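Cell wall surface anchor family protein (Streptococcus agalactiae serogroup V, PDB 3PF2) probably builds the shaft of the group B streptococcal type 1 pilus as its major backbone pilin, of which this is a calcium-binding C-terminal fragment with Ig-like folds. Local coordinates at residues P7-V13 against S171-P177; Q18-T24 against L253-A259; E27-L33 against E133-T139; I65-S69 against A124-D128. One frame throughout, in Å; residues are numbered along the deposited sequence. Where two conformers were deposited one is given.

Overall arrangement
Interaction 3 is the most extensive: buried, bonded through its backbones and packed with mostly apolar side chains on one face, it pairs two strands inside the antiparallel sheet. Interaction 1 is also buried and joins the edge strand 9-13 of that sheet to a proline-rich chain through hydroxyls, proline rings, waters and a calcium ion. Interaction 4 lies nearer the surface, where a hairpin turn between two strands of the same sheet meets a loop through small polar groups. Interaction 2, partly buried, ties 18-24 to a loop of the prealbumin-like part largely by backbone atoms. Interactions 1 and 2 share the calcium, bound by D10, K11, D12 and D19, and E133-N125 links interactions 3 and 4.

Interaction 1. Residues P7-V13 against S171-P177; sequences PKTDKDV and SNPPRKP. With CA (calcium ion), chain B.
P7-V13 and S171-P177 run nearly parallel, 14° apart, and come nearest where the CA atoms of D10 and P173 lie 4.3 Å apart. The first carries 9-13, an edge strand of an antiparallel sheet in this Ig-like domain; the second leads from strand 169-171 to strand 178-190. At one end two hydroxyls form a chain: T9 OG1 donates to S171 OG, which in turn donates to P7 O over 2.8 Å, reaching that oxygen from above its carbonyl plane. T9 OG1 sits between its own backbone N and carbonyl carbon (chi1 47°), a rotation that brings it tightly against the S171-N172 backbone. T9 N gives its hydrogen to a water that lies 2.9 Å from N172 O. Prolines fill the middle, with P173 CB 3.7 Å from D10 CA. Further along, P177 sets its CG and CD on the K11 carbonyl oxygen, CG to O 3.3 Å, and crosses the K11 side chain at about a right angle. That side chain runs extended past the ring to its covalent NZ-CG link with N152, an intramolecular isopeptide bond, with D51 close to its polar end. D10 faces the other way and grips the calcium with both carboxylate oxygens, joined by K11 O, D12 OD1 and D19 OD1; K34 NZ hydrogen-bonds to D10 OD2, itself a calcium ligand, and forms a salt bridge with D12 OD2. The facing chain meets this site through water: one bridges R175 N to D10 OD1, and another, 2.4 Å from the calcium, donates to R175 O.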
# COMPACT_ATOMS: atom_id res chain seq x y z
N PRO A 7 -6.88 -11.86 23.69
CA PRO A 7 -7.03 -11.19 22.38
C PRO A 7 -6.76 -12.04 21.13
O PRO A 7 -5.78 -12.77 21.06
CB PRO A 7 -6.01 -10.05 22.45
CG PRO A 7 -5.82 -9.79 23.92
CD PRO A 7 -5.91 -11.16 24.56
N LYS A 8 -7.68 -11.95 20.17
CA LYS A 8 -7.45 -12.46 18.81
C LYS A 8 -7.14 -11.23 17.98
O LYS A 8 -7.72 -10.16 18.21
CB LYS A 8 -8.72 -13.12 18.28
CG LYS A 8 -8.97 -14.53 18.81
CD LYS A 8 -9.54 -14.47 20.22
CE LYS A 8 -9.74 -15.85 20.77
NZ LYS A 8 -9.84 -15.73 22.25
N THR A 9 -6.26 -11.38 17.00
CA THR A 9 -5.82 -10.23 16.20
C THR A 9 -5.99 -10.49 14.72
O THR A 9 -6.01 -11.63 14.28
CB THR A 9 -4.34 -9.87 16.50
OG1 THR A 9 -3.53 -11.06 16.50
CG2 THR A 9 -4.23 -9.19 17.87
N ASP A 10 -6.14 -9.42 13.95
CA ASP A 10 -6.21 -9.50 12.49
C ASP A 10 -5.74 -8.18 11.94
O ASP A 10 -5.73 -7.17 12.66
CB ASP A 10 -7.65 -9.76 12.04
CG ASP A 10 -7.80 -9.77 10.52
OD1 ASP A 10 -6.93 -10.31 9.84
OD2 ASP A 10 -8.80 -9.26 10.00
N LYS A 11 -5.38 -8.16 10.66
CA LYS A 11 -5.04 -6.90 10.01
C LYS A 11 -5.79 -6.85 8.67
O LYS A 11 -5.92 -7.87 8.00
CB LYS A 11 -3.52 -6.80 9.79
CG LYS A 11 -2.99 -5.41 9.38
CD LYS A 11 -1.48 -5.44 9.16
CE LYS A 11 -0.93 -4.06 8.76
NZ LYS A 11 0.56 -4.02 8.76
N ASP A 12 -6.29 -5.67 8.32
CA ASP A 12 -6.95 -5.43 7.03
C ASP A 12 -6.23 -4.27 6.33
O ASP A 12 -5.35 -3.63 6.89
CB ASP A 12 -8.41 -5.00 7.24
CG ASP A 12 -9.28 -6.11 7.81
OD1 ASP A 12 -8.84 -7.29 7.85
OD2 ASP A 12 -10.40 -5.78 8.24
N VAL A 13 -6.62 -4.04 5.08
CA VAL A 13 -6.14 -2.90 4.32
C VAL A 13 -7.30 -2.26 3.59
O VAL A 13 -8.26 -2.94 3.21
CB VAL A 13 -5.03 -3.29 3.33
CG1 VAL A 13 -5.58 -4.16 2.17
CG2 VAL A 13 -4.27 -2.06 2.82
N SER A 171 -0.20 -12.51 20.49
CA SER A 171 -1.33 -12.79 19.61
C SER A 171 -0.92 -12.25 18.25
O SER A 171 -0.36 -11.16 18.14
CB SER A 171 -2.61 -12.10 20.09
OG SER A 171 -3.69 -12.32 19.18
N ASN A 172 -1.20 -13.03 17.20
CA ASN A 172 -0.80 -12.70 15.84
C ASN A 172 -1.95 -12.95 14.88
O ASN A 172 -2.70 -13.93 15.06
CB ASN A 172 0.42 -13.55 15.41
CG ASN A 172 1.62 -13.38 16.33
OD1 ASN A 172 2.47 -12.53 16.10
ND2 ASN A 172 1.68 -14.18 17.39
N PRO A 173 -2.11 -12.10 13.85
CA PRO A 173 -3.09 -12.43 12.80
C PRO A 173 -2.75 -13.77 12.08
O PRO A 173 -1.60 -14.00 11.70
CB PRO A 173 -2.97 -11.26 11.82
CG PRO A 173 -2.50 -10.11 12.68
CD PRO A 173 -1.51 -10.76 13.64
N PRO A 174 -3.75 -14.65 11.93
CA PRO A 174 -3.50 -15.91 11.19
C PRO A 174 -3.23 -15.66 9.72
O PRO A 174 -2.44 -16.40 9.11
CB PRO A 174 -4.82 -16.67 11.34
CG PRO A 174 -5.48 -16.12 12.55
CD PRO A 174 -4.99 -14.70 12.72
N ARG A 175 -3.87 -14.64 9.16
CA ARG A 175 -3.79 -14.35 7.71
C ARG A 175 -3.45 -12.88 7.55
O ARG A 175 -3.99 -12.04 8.28
CB ARG A 175 -5.12 -14.66 7.04
CG ARG A 175 -5.47 -16.16 7.02
CD ARG A 175 -6.97 -16.41 6.91
NE ARG A 175 -7.69 -16.18 8.17
CZ ARG A 175 -7.80 -17.08 9.15
NH1 ARG A 175 -7.25 -18.29 9.03
NH2 ARG A 175 -8.48 -16.77 10.25
N LYS A 176 -2.55 -12.61 6.60
CA LYS A 176 -1.97 -11.28 6.36
C LYS A 176 -2.63 -10.60 5.16
O LYS A 176 -2.81 -11.23 4.11
CB LYS A 176 -0.47 -11.38 6.09
CG LYS A 176 0.37 -12.01 7.21
CD LYS A 176 1.87 -11.82 6.91
CE LYS A 176 2.76 -12.66 7.83
NZ LYS A 176 4.20 -12.26 7.66
N PRO A 177 -3.01 -9.32 5.31
CA PRO A 177 -3.43 -8.54 4.13
C PRO A 177 -2.23 -8.11 3.29
O PRO A 177 -1.09 -8.19 3.76
CB PRO A 177 -4.12 -7.32 4.74
CG PRO A 177 -3.41 -7.12 6.07
CD PRO A 177 -3.06 -8.52 6.55
CA CA B . -7.81 -9.28 7.71
O HOH W 1 -5.16 -14.06 16.60
O HOH W 2 -6.42 -13.17 10.13
O HOH W 3 -6.31 -10.93 6.92
O HOH W 4 -9.72 -10.61 7.18

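Interaction 2. Residues Q18-T24 against L253-A259; sequences QDDAGYT and LAYAVDA. With CA (calcium ion), chain B.
T24 meets A254 where Q18-T24 passes the loop L253-A259, which follows strand 247-253 in the prealbumin-like fold; the contact ties the chain leaving the calcium site to that second part of the molecule. From CB, 3.9 Å from A254 N, the T24 side chain forks. OG1, anti to its own carbonyl carbon (chi1 -68°), accepts the A254 N-H across 3.0 Å and also rests on A254 CB. The other branch, CG2, reaches loosely toward L253 CD2. A254 CB in turn presses on the peptide between Y23 and T24. Backbone takes over at G22, whose N donates to V257 O at 3.0 Å with a fairly straight 163°, although it comes from above the carbonyl plane. G22 CA points a hydrogen at Y255 O, 3.4 Å away, so the backbones are in direct contact there. V257 O is further approached by A21 CA. The loop is braced by its own bond from A259 N to A256 O, an oxygen that H180 also grips. Toward the metal, D20 CB touches A259 O, while D258 holds K14 in a salt bridge. D19 does not touch the loop; it binds calcium through OD1 at 2.3 Å, and its OD2 accepts from a water on the same ion. Another water donates to G22 O and V257 O, its oxygen 3.2 Å above the Y23 ring plane, offset toward the rim.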
# COMPACT_ATOMS: atom_id res chain seq x y z
N GLN A 18 -11.51 -5.81 4.26
CA GLN A 18 -10.79 -6.01 2.99
C GLN A 18 -9.34 -6.42 3.26
O GLN A 18 -8.71 -5.87 4.15
CB GLN A 18 -10.85 -4.74 2.13
CG GLN A 18 -10.16 -4.90 0.74
CD GLN A 18 -10.59 -3.87 -0.33
OE1 GLN A 18 -10.04 -3.87 -1.44
NE2 GLN A 18 -11.53 -3.01 -0.01
N ASP A 19 -8.83 -7.39 2.48
CA ASP A 19 -7.49 -7.92 2.71
C ASP A 19 -6.52 -7.74 1.54
O ASP A 19 -5.34 -8.10 1.66
CB ASP A 19 -7.57 -9.41 3.08
CG ASP A 19 -8.25 -9.64 4.43
OD1 ASP A 19 -7.80 -9.01 5.41
OD2 ASP A 19 -9.23 -10.44 4.52
N ASP A 20 -6.99 -7.18 0.43
CA ASP A 20 -6.15 -7.06 -0.76
C ASP A 20 -6.51 -5.79 -1.48
O ASP A 20 -7.68 -5.51 -1.71
CB ASP A 20 -6.42 -8.24 -1.71
CG ASP A 20 -6.04 -9.58 -1.11
OD1 ASP A 20 -4.85 -9.95 -1.19
OD2 ASP A 20 -6.95 -10.27 -0.58
N ALA A 21 -5.49 -5.02 -1.86
CA ALA A 21 -5.71 -3.76 -2.56
C ALA A 21 -4.52 -3.37 -3.41
O ALA A 21 -3.38 -3.71 -3.09
CB ALA A 21 -6.03 -2.64 -1.58
N GLY A 22 -4.80 -2.66 -4.50
CA GLY A 22 -3.75 -2.17 -5.40
C GLY A 22 -3.68 -0.65 -5.39
O GLY A 22 -4.72 0.04 -5.38
N TYR A 23 -2.46 -0.13 -5.39
CA TYR A 23 -2.23 1.32 -5.28
C TYR A 23 -1.11 1.80 -6.15
O TYR A 23 -0.19 1.05 -6.47
CB TYR A 23 -1.90 1.72 -3.83
CG TYR A 23 -3.04 1.57 -2.88
CD1 TYR A 23 -4.08 2.49 -2.86
CD2 TYR A 23 -3.09 0.49 -1.98
CE1 TYR A 23 -5.15 2.37 -1.98
CE2 TYR A 23 -4.14 0.36 -1.09
CZ TYR A 23 -5.18 1.28 -1.10
OH TYR A 23 -6.23 1.15 -0.22
N THR A 24 -1.19 3.07 -6.52
CA THR A 24 -0.08 3.78 -7.14
C THR A 24 0.90 4.18 -6.04
O THR A 24 0.49 4.53 -4.93
CB THR A 24 -0.63 4.99 -7.90
OG1 THR A 24 -1.38 4.52 -9.02
CG2 THR A 24 0.48 5.92 -8.41
N LEU A 253 2.31 2.20 -10.89
CA LEU A 253 0.89 2.45 -11.08
C LEU A 253 0.00 1.34 -10.53
O LEU A 253 0.32 0.15 -10.67
CB LEU A 253 0.56 2.65 -12.56
CG LEU A 253 1.33 3.75 -13.27
CD1 LEU A 253 1.01 3.65 -14.77
CD2 LEU A 253 1.02 5.15 -12.72
N ALA A 254 -1.14 1.73 -9.97
CA ALA A 254 -2.09 0.76 -9.42
C ALA A 254 -2.58 -0.23 -10.46
O ALA A 254 -2.79 0.13 -11.61
CB ALA A 254 -3.30 1.49 -8.81
N TYR A 255 -2.78 -1.47 -10.04
CA TYR A 255 -3.56 -2.44 -10.83
C TYR A 255 -4.22 -3.32 -9.77
O TYR A 255 -3.85 -3.25 -8.59
CB TYR A 255 -2.66 -3.26 -11.79
CG TYR A 255 -1.85 -4.31 -11.06
CD1 TYR A 255 -2.25 -5.65 -11.07
CD2 TYR A 255 -0.74 -3.95 -10.29
CE1 TYR A 255 -1.55 -6.62 -10.35
CE2 TYR A 255 -0.03 -4.91 -9.58
CZ TYR A 255 -0.45 -6.24 -9.61
OH TYR A 255 0.27 -7.17 -8.90
N ALA A 256 -5.18 -4.15 -10.18
CA ALA A 256 -5.89 -5.03 -9.23
C ALA A 256 -6.31 -4.25 -7.97
O ALA A 256 -6.01 -4.63 -6.83
CB ALA A 256 -5.01 -6.25 -8.88
N VAL A 257 -7.00 -3.13 -8.20
CA VAL A 257 -7.35 -2.16 -7.18
C VAL A 257 -8.08 -2.79 -5.98
O VAL A 257 -7.74 -2.50 -4.82
CB VAL A 257 -8.19 -1.01 -7.81
CG1 VAL A 257 -8.77 -0.09 -6.76
CG2 VAL A 257 -7.31 -0.21 -8.81
N ASP A 258 -9.05 -3.66 -6.28
CA ASP A 258 -9.81 -4.39 -5.25
C ASP A 258 -9.69 -5.90 -5.44
O ASP A 258 -10.69 -6.64 -5.46
CB ASP A 258 -11.27 -3.96 -5.30
CG ASP A 258 -11.47 -2.55 -4.83
OD1 ASP A 258 -11.01 -2.25 -3.70
OD2 ASP A 258 -12.07 -1.73 -5.57
N ALA A 259 -8.45 -6.37 -5.58
CA ALA A 259 -8.19 -7.79 -5.82
C ALA A 259 -6.79 -8.11 -5.33
O ALA A 259 -6.05 -7.21 -4.91
CB ALA A 259 -8.35 -8.12 -7.31
CA CA B . -7.81 -9.28 7.71
O HOH W 4 -9.72 -10.61 7.18
O HOH W 5 -6.95 0.35 -3.71
O HOH W 3 -6.31 -10.93 6.92

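Interaction 3. Residues E27-L33 against E133-T139; sequences EEFKWFL and EIPVAST
Two neighbouring inner strands of an antiparallel beta sheet pair here, in the Cna-like part of the pilin: F29 to L33 against S138 to I134, with the strand segments at 147°. F29-S138, W31-V136 and L33-I134 are the hydrogen-bonded pairs, each closed by two backbone bonds; the one from W31 N to V136 O spans 2.8 Å. K30-A137 and F32-P135 are the non-hydrogen-bonded pairs between them. On the face of F29, W31 and L33, F29 CG stands between its backbone N and carbonyl carbon (chi1 61°), swinging the ring back over the neighbouring strand, where S138 O lies 3.5 Å above one face. The CE1 corner of the same ring rests over a face of the W31 indole, 3.4 Å above its plane, while the indole edge points NE1 at S138 OG. That bond is weak, 3.1 Å and somewhat bent, but it gives the buried indole nitrogen an acceptor near its ring plane. Farther along, L33 CB packs against I134 CB at 3.9 Å, and L33 CD2 meets V136 CG2. On the other face, that of K30 and F32, the F32 ring lies alongside the E133 side chain, whose OE2 approaches CD1 and CE1, with the planes 51° apart; E133 OE1 goes on to N125. P135 CB touches both F32 CE1 and the aliphatic CD of K30. With strand 9-13 on one side and strand 57-67 on the other, this fully hydrogen-bonded strand pair, apolar mainly on the F29, W31 and L33 side, is typical of an Ig-like beta sandwich.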
# COMPACT_ATOMS: atom_id res chain seq x y z
N GLU A 27 0.49 6.94 -3.08
CA GLU A 27 -0.92 7.14 -2.77
C GLU A 27 -1.18 6.65 -1.36
O GLU A 27 -0.97 5.47 -1.07
CB GLU A 27 -1.75 6.36 -3.80
CG GLU A 27 -3.26 6.37 -3.68
CD GLU A 27 -3.94 5.80 -4.94
OE1 GLU A 27 -3.57 4.70 -5.48
OE2 GLU A 27 -4.88 6.46 -5.41
N GLU A 28 -1.60 7.54 -0.47
CA GLU A 28 -1.78 7.15 0.94
C GLU A 28 -3.05 6.31 1.11
O GLU A 28 -4.08 6.57 0.47
CB GLU A 28 -1.78 8.36 1.87
CG GLU A 28 -1.79 7.97 3.36
CD GLU A 28 -1.97 9.16 4.27
OE1 GLU A 28 -0.98 9.88 4.50
OE2 GLU A 28 -3.11 9.36 4.76
N PHE A 29 -2.97 5.30 1.97
CA PHE A 29 -4.10 4.44 2.31
C PHE A 29 -3.93 3.98 3.76
O PHE A 29 -2.89 4.20 4.37
CB PHE A 29 -4.16 3.21 1.38
CG PHE A 29 -2.94 2.34 1.48
CD1 PHE A 29 -2.87 1.32 2.42
CD2 PHE A 29 -1.84 2.58 0.66
CE1 PHE A 29 -1.70 0.54 2.53
CE2 PHE A 29 -0.69 1.81 0.76
CZ PHE A 29 -0.63 0.78 1.69
N LYS A 30 -4.94 3.31 4.29
CA LYS A 30 -4.89 2.84 5.68
C LYS A 30 -4.77 1.33 5.78
O LYS A 30 -5.49 0.61 5.09
CB LYS A 30 -6.13 3.27 6.43
CG LYS A 30 -6.27 4.79 6.53
CD LYS A 30 -7.44 5.17 7.39
CE LYS A 30 -7.46 6.67 7.64
NZ LYS A 30 -7.96 7.42 6.44
N TRP A 31 -3.87 0.87 6.65
CA TRP A 31 -3.94 -0.49 7.18
C TRP A 31 -4.82 -0.40 8.43
O TRP A 31 -4.93 0.68 9.03
CB TRP A 31 -2.56 -0.99 7.59
CG TRP A 31 -1.54 -1.07 6.50
CD1 TRP A 31 -0.56 -0.15 6.23
CD2 TRP A 31 -1.35 -2.14 5.56
NE1 TRP A 31 0.21 -0.57 5.17
CE2 TRP A 31 -0.25 -1.79 4.74
CE3 TRP A 31 -2.01 -3.37 5.33
CZ2 TRP A 31 0.22 -2.61 3.71
CZ3 TRP A 31 -1.55 -4.19 4.28
CH2 TRP A 31 -0.44 -3.81 3.50
N PHE A 32 -5.43 -1.51 8.83
CA PHE A 32 -6.22 -1.53 10.08
C PHE A 32 -5.72 -2.65 10.98
O PHE A 32 -5.84 -3.83 10.62
CB PHE A 32 -7.71 -1.72 9.78
CG PHE A 32 -8.30 -0.57 9.01
CD1 PHE A 32 -8.96 0.46 9.66
CD2 PHE A 32 -8.16 -0.52 7.63
CE1 PHE A 32 -9.49 1.55 8.92
CE2 PHE A 32 -8.66 0.55 6.88
CZ PHE A 32 -9.34 1.59 7.53
N LEU A 33 -5.12 -2.28 12.11
CA LEU A 33 -4.68 -3.27 13.09
C LEU A 33 -5.86 -3.52 14.01
O LEU A 33 -6.43 -2.58 14.56
CB LEU A 33 -3.49 -2.74 13.90
CG LEU A 33 -2.07 -2.64 13.32
CD1 LEU A 33 -2.01 -2.40 11.81
CD2 LEU A 33 -1.15 -1.69 14.10
N GLU A 133 -9.62 -1.00 17.07
CA GLU A 133 -9.31 -0.68 15.68
C GLU A 133 -8.26 0.41 15.63
O GLU A 133 -8.46 1.49 16.19
CB GLU A 133 -10.58 -0.27 14.95
CG GLU A 133 -10.37 0.32 13.56
CD GLU A 133 -11.64 0.93 12.99
OE1 GLU A 133 -12.74 0.81 13.59
OE2 GLU A 133 -11.55 1.52 11.89
N ILE A 134 -7.14 0.12 14.97
CA ILE A 134 -6.04 1.07 14.84
C ILE A 134 -5.74 1.31 13.36
O ILE A 134 -5.11 0.48 12.71
CB ILE A 134 -4.73 0.57 15.53
CG1 ILE A 134 -4.99 0.18 16.99
CG2 ILE A 134 -3.61 1.63 15.41
CD1 ILE A 134 -3.78 -0.43 17.66
N PRO A 135 -6.20 2.46 12.83
CA PRO A 135 -5.86 2.79 11.44
C PRO A 135 -4.45 3.34 11.34
O PRO A 135 -4.06 4.21 12.13
CB PRO A 135 -6.91 3.86 11.06
CG PRO A 135 -7.60 4.26 12.32
CD PRO A 135 -6.97 3.52 13.49
N VAL A 136 -3.67 2.82 10.39
CA VAL A 136 -2.30 3.27 10.16
C VAL A 136 -2.15 3.71 8.71
O VAL A 136 -2.27 2.91 7.79
CB VAL A 136 -1.26 2.18 10.53
CG1 VAL A 136 0.16 2.68 10.29
CG2 VAL A 136 -1.43 1.77 11.99
N ALA A 137 -1.88 5.00 8.53
CA ALA A 137 -1.66 5.54 7.19
C ALA A 137 -0.28 5.17 6.65
O ALA A 137 0.72 5.19 7.39
CB ALA A 137 -1.86 7.05 7.20
N SER A 138 -0.24 4.82 5.37
CA SER A 138 0.91 4.17 4.76
C SER A 138 0.93 4.48 3.27
O SER A 138 -0.10 4.83 2.71
CB SER A 138 0.77 2.65 4.96
OG SER A 138 1.91 1.93 4.51
N THR A 139 2.10 4.39 2.64
CA THR A 139 2.20 4.41 1.17
C THR A 139 3.07 3.24 0.73
O THR A 139 3.84 2.70 1.51
CB THR A 139 2.84 5.71 0.63
OG1 THR A 139 4.17 5.84 1.15
CG2 THR A 139 2.02 6.93 1.02

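Interaction 4. Residues I65-S69 against A124-D128; sequences IKIGS and ANTDD
S69 and D127 turn their polar ends toward each other at a tight hairpin turn between strands 57-67 and 70-72. S69 OG lies between its own backbone N and carbonyl carbon (chi1 68°), close enough to that N for both to bind one oxygen. D127 OD1 takes them from the same face of the carboxylate plane: S69 N at 2.9 Å nearly along the C-O axis, and S69 OG at 2.7 Å on the syn side. The backbone angles of G68 and S69 fit the central positions of a type II' beta turn, with a positive phi at G68. N125 comes in beside it and points OD1 at G68 N, a weak bond of 3.0 Å with a bent 129° angle. Its ND2 donates to F131 O, which fixes how the amide is turned. K66 curls back on itself until NZ donates to a water, and that water donates to G68 O and N125 O. The turn is thus gripped by a carboxylate, an amide and a water; the two hydrogen bonds converging on D127 OD1 would be expected to stabilise its negative charge.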
# COMPACT_ATOMS: atom_id res chain seq x y z
N ILE A 65 -7.88 5.95 16.97
CA ILE A 65 -8.05 4.62 17.58
C ILE A 65 -9.42 4.49 18.25
O ILE A 65 -9.78 5.35 19.06
CB ILE A 65 -6.89 4.28 18.54
CG1 ILE A 65 -5.56 4.30 17.78
CG2 ILE A 65 -7.11 2.93 19.25
CD1 ILE A 65 -4.35 3.86 18.58
N LYS A 66 -10.16 3.44 17.89
CA LYS A 66 -11.55 3.25 18.30
C LYS A 66 -11.79 1.91 18.96
O LYS A 66 -11.20 0.91 18.57
CB LYS A 66 -12.51 3.32 17.09
CG LYS A 66 -12.37 4.53 16.19
CD LYS A 66 -12.85 5.80 16.88
CE LYS A 66 -14.32 5.72 17.30
NZ LYS A 66 -15.28 5.79 16.17
N ILE A 67 -12.65 1.91 19.97
CA ILE A 67 -13.33 0.70 20.43
C ILE A 67 -14.82 0.96 20.34
O ILE A 67 -15.36 1.84 21.02
CB ILE A 67 -12.93 0.29 21.87
CG1 ILE A 67 -11.43 0.04 21.97
CG2 ILE A 67 -13.71 -0.95 22.27
CD1 ILE A 67 -10.90 -0.09 23.40
N GLY A 68 -15.50 0.20 19.48
CA GLY A 68 -16.90 0.46 19.16
C GLY A 68 -16.98 1.90 18.72
O GLY A 68 -16.15 2.35 17.94
N SER A 69 -17.94 2.64 19.26
CA SER A 69 -18.14 4.05 18.91
C SER A 69 -17.18 4.97 19.64
O SER A 69 -17.16 6.18 19.40
CB SER A 69 -19.57 4.47 19.25
OG SER A 69 -19.74 4.48 20.65
N ALA A 124 -17.40 -3.19 10.18
CA ALA A 124 -17.78 -2.04 10.96
C ALA A 124 -17.32 -2.29 12.38
O ALA A 124 -17.02 -3.43 12.76
CB ALA A 124 -19.31 -1.82 10.92
N ASN A 125 -17.26 -1.22 13.16
CA ASN A 125 -16.84 -1.29 14.57
C ASN A 125 -17.86 -0.43 15.31
O ASN A 125 -17.86 0.79 15.20
CB ASN A 125 -15.41 -0.75 14.71
CG ASN A 125 -14.82 -0.96 16.10
OD1 ASN A 125 -15.44 -1.52 16.98
ND2 ASN A 125 -13.61 -0.45 16.30
N THR A 126 -18.76 -1.11 16.01
CA THR A 126 -19.92 -0.49 16.64
C THR A 126 -20.03 -0.94 18.10
O THR A 126 -19.40 -1.92 18.50
CB THR A 126 -21.24 -0.85 15.92
OG1 THR A 126 -21.46 -2.27 15.98
CG2 THR A 126 -21.23 -0.40 14.44
N ASP A 127 -20.86 -0.25 18.88
CA ASP A 127 -21.06 -0.63 20.29
C ASP A 127 -21.64 -2.03 20.46
O ASP A 127 -21.40 -2.67 21.49
CB ASP A 127 -22.00 0.34 20.99
CG ASP A 127 -21.36 1.68 21.27
OD1 ASP A 127 -20.15 1.87 21.04
OD2 ASP A 127 -22.11 2.55 21.75
N ASP A 128 -22.41 -2.49 19.47
CA ASP A 128 -23.04 -3.80 19.52
C ASP A 128 -22.18 -4.90 18.91
O ASP A 128 -22.54 -6.07 18.95
CB ASP A 128 -24.42 -3.74 18.87
CG ASP A 128 -25.42 -2.95 19.69
OD1 ASP A 128 -25.29 -2.93 20.93
OD2 ASP A 128 -26.34 -2.34 19.09
O HOH W 6 -16.06 3.28 15.39